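Local coordinates for putative uncharacterized protein (Ustilago maydis, PDB 4GNX), which probably works as the large subunit of replication protein A, binding single-stranded DNA through OB-fold domains, at residues C[274-277]-C[278-282]. Residues are numbered along the deposited sequence; the frame is centred on the assembly and turned at random.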
loop_
_atom_site.group_PDB
_atom_site.type_symbol
_atom_site.label_atom_id
_atom_site.label_comp_id
_atom_site.label_asym_id
_atom_site.label_seq_id
_atom_site.Cartn_x
_atom_site.Cartn_y
_atom_site.Cartn_z
ATOM N N THR C 274 -0.041 -8.590 4.912
ATOM C CA THR C 274 0.787 -8.272 6.063
ATOM C C THR C 274 1.176 -9.593 6.739
ATOM O O THR C 274 0.539 -10.629 6.520
ATOM C CB THR C 274 0.077 -7.334 7.059
ATOM O OG1 THR C 274 -0.957 -8.056 7.751
ATOM C CG2 THR C 274 -0.518 -6.148 6.319
ATOM N N ILE C 275 2.219 -9.552 7.556
ATOM C CA ILE C 275 2.709 -10.736 8.240
ATOM C C ILE C 275 1.597 -11.410 9.077
ATOM O O ILE C 275 1.504 -12.658 9.153
ATOM C CB ILE C 275 3.931 -10.381 9.104
ATOM C CG1 ILE C 275 5.102 -9.967 8.207
ATOM C CG2 ILE C 275 4.292 -11.523 10.043
ATOM C CD1 ILE C 275 6.210 -9.229 8.928
ATOM N N VAL C 276 0.736 -10.600 9.688
ATOM C CA VAL C 276 -0.334 -11.188 10.455
ATOM C C VAL C 276 -1.290 -11.933 9.521
ATOM O O VAL C 276 -1.741 -13.033 9.852
ATOM C CB VAL C 276 -1.063 -10.175 11.348
ATOM C CG1 VAL C 276 -1.857 -9.171 10.528
ATOM C CG2 VAL C 276 -1.973 -10.911 12.312
ATOM N N GLN C 277 -1.562 -11.350 8.350
ATOM C CA GLN C 277 -2.460 -11.979 7.381
ATOM C C GLN C 277 -1.891 -13.307 6.912
ATOM O O GLN C 277 -2.596 -14.314 6.915
ATOM C CB GLN C 277 -2.730 -11.075 6.193
ATOM C CG GLN C 277 -3.612 -9.898 6.541
ATOM C CD GLN C 277 -3.770 -8.937 5.397
ATOM O OE1 GLN C 277 -2.804 -8.577 4.726
ATOM N NE2 GLN C 277 -4.997 -8.505 5.170
ATOM N N VAL C 278 -0.606 -13.313 6.560
ATOM C CA VAL C 278 0.054 -14.522 6.096
ATOM C C VAL C 278 -0.119 -15.665 7.078
ATOM O O VAL C 278 -0.536 -16.752 6.668
ATOM C CB VAL C 278 1.547 -14.297 5.812
ATOM C CG1 VAL C 278 2.219 -15.603 5.388
ATOM C CG2 VAL C 278 1.720 -13.230 4.733
ATOM N N LYS C 279 0.162 -15.420 8.361
ATOM C CA LYS C 279 -0.022 -16.434 9.413
ATOM C C LYS C 279 -1.490 -16.770 9.716
ATOM O O LYS C 279 -1.831 -17.941 9.839
ATOM C CB LYS C 279 0.695 -16.017 10.688
ATOM C CG LYS C 279 2.204 -15.930 10.558
ATOM C CD LYS C 279 2.721 -14.785 11.410
ATOM C CE LYS C 279 4.200 -14.903 11.722
ATOM N NZ LYS C 279 4.471 -16.044 12.632
ATOM N N ASP C 280 -2.353 -15.753 9.818
ATOM C CA ASP C 280 -3.783 -15.951 10.126
ATOM C C ASP C 280 -4.500 -16.760 9.064
ATOM O O ASP C 280 -5.441 -17.488 9.362
ATOM C CB ASP C 280 -4.519 -14.621 10.278
ATOM C CG ASP C 280 -4.257 -13.937 11.617
ATOM O OD1 ASP C 280 -3.401 -14.432 12.401
ATOM O OD2 ASP C 280 -4.924 -12.895 11.880
ATOM N N GLU C 281 -4.061 -16.619 7.817
ATOM C CA GLU C 281 -4.658 -17.343 6.704
ATOM C C GLU C 281 -4.021 -18.712 6.492
ATOM O O GLU C 281 -4.393 -19.426 5.565
ATOM C CB GLU C 281 -4.572 -16.515 5.429
ATOM C CG GLU C 281 -5.368 -15.227 5.471
ATOM C CD GLU C 281 -4.759 -14.144 4.595
ATOM O OE1 GLU C 281 -3.802 -14.466 3.845
ATOM O OE2 GLU C 281 -5.227 -12.970 4.665
ATOM N N ASN C 282 -3.074 -19.074 7.357
ATOM C CA ASN C 282 -2.435 -20.391 7.320
ATOM C C ASN C 282 -1.826 -20.683 5.964
ATOM O O ASN C 282 -1.880 -21.811 5.482
ATOM C CB ASN C 282 -3.437 -21.488 7.678
ATOM C CG ASN C 282 -3.802 -21.486 9.146
ATOM O OD1 ASN C 282 -2.929 -21.560 10.010
ATOM N ND2 ASN C 282 -5.098 -21.407 9.440
#
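The carboxylate of Glu281 turns one face to Gln277: the backbone O of Gln277 sits over that face 3.2 Å from Glu281 CD, and Gln277 CB lies above it too, 3.5 Å from Glu281 OE2. The two side chains run alongside each other in one direction, with amide and carboxylate planes 44° apart. At its edge the amide accepts, on an in-plane lone pair of Gln277 OE1, a 2.8 Å bond from Thr274 N; CG stands anti to the carbonyl carbon (chi1 -71°), turning the extended chain back toward the helix start. Gln277 N gives a weak bond to Thr274 OG1, closing a capping box at the N-cap of helix 275-280. One residue earlier, Val276 CG2 and backbone O share a face of the Asp280 carboxylate, Val276 CG2 3.6 Å from Asp280 OD2. This short helix packs against the C-terminal OB-fold domain: Ile275 and Val278 both touch Met357, Ile275 also Val294 and Val278 also Phe292. The chain of Lys279, bent at chi2 and chi4, runs alongside Ile275, Lys279 CE 3.8 Å from Ile275 CG2. Backbone i to i+4 bonds end with Glu281 N to Gln277 O at 2.9 Å, before Asn282 terminates the helix in a Schellman motif.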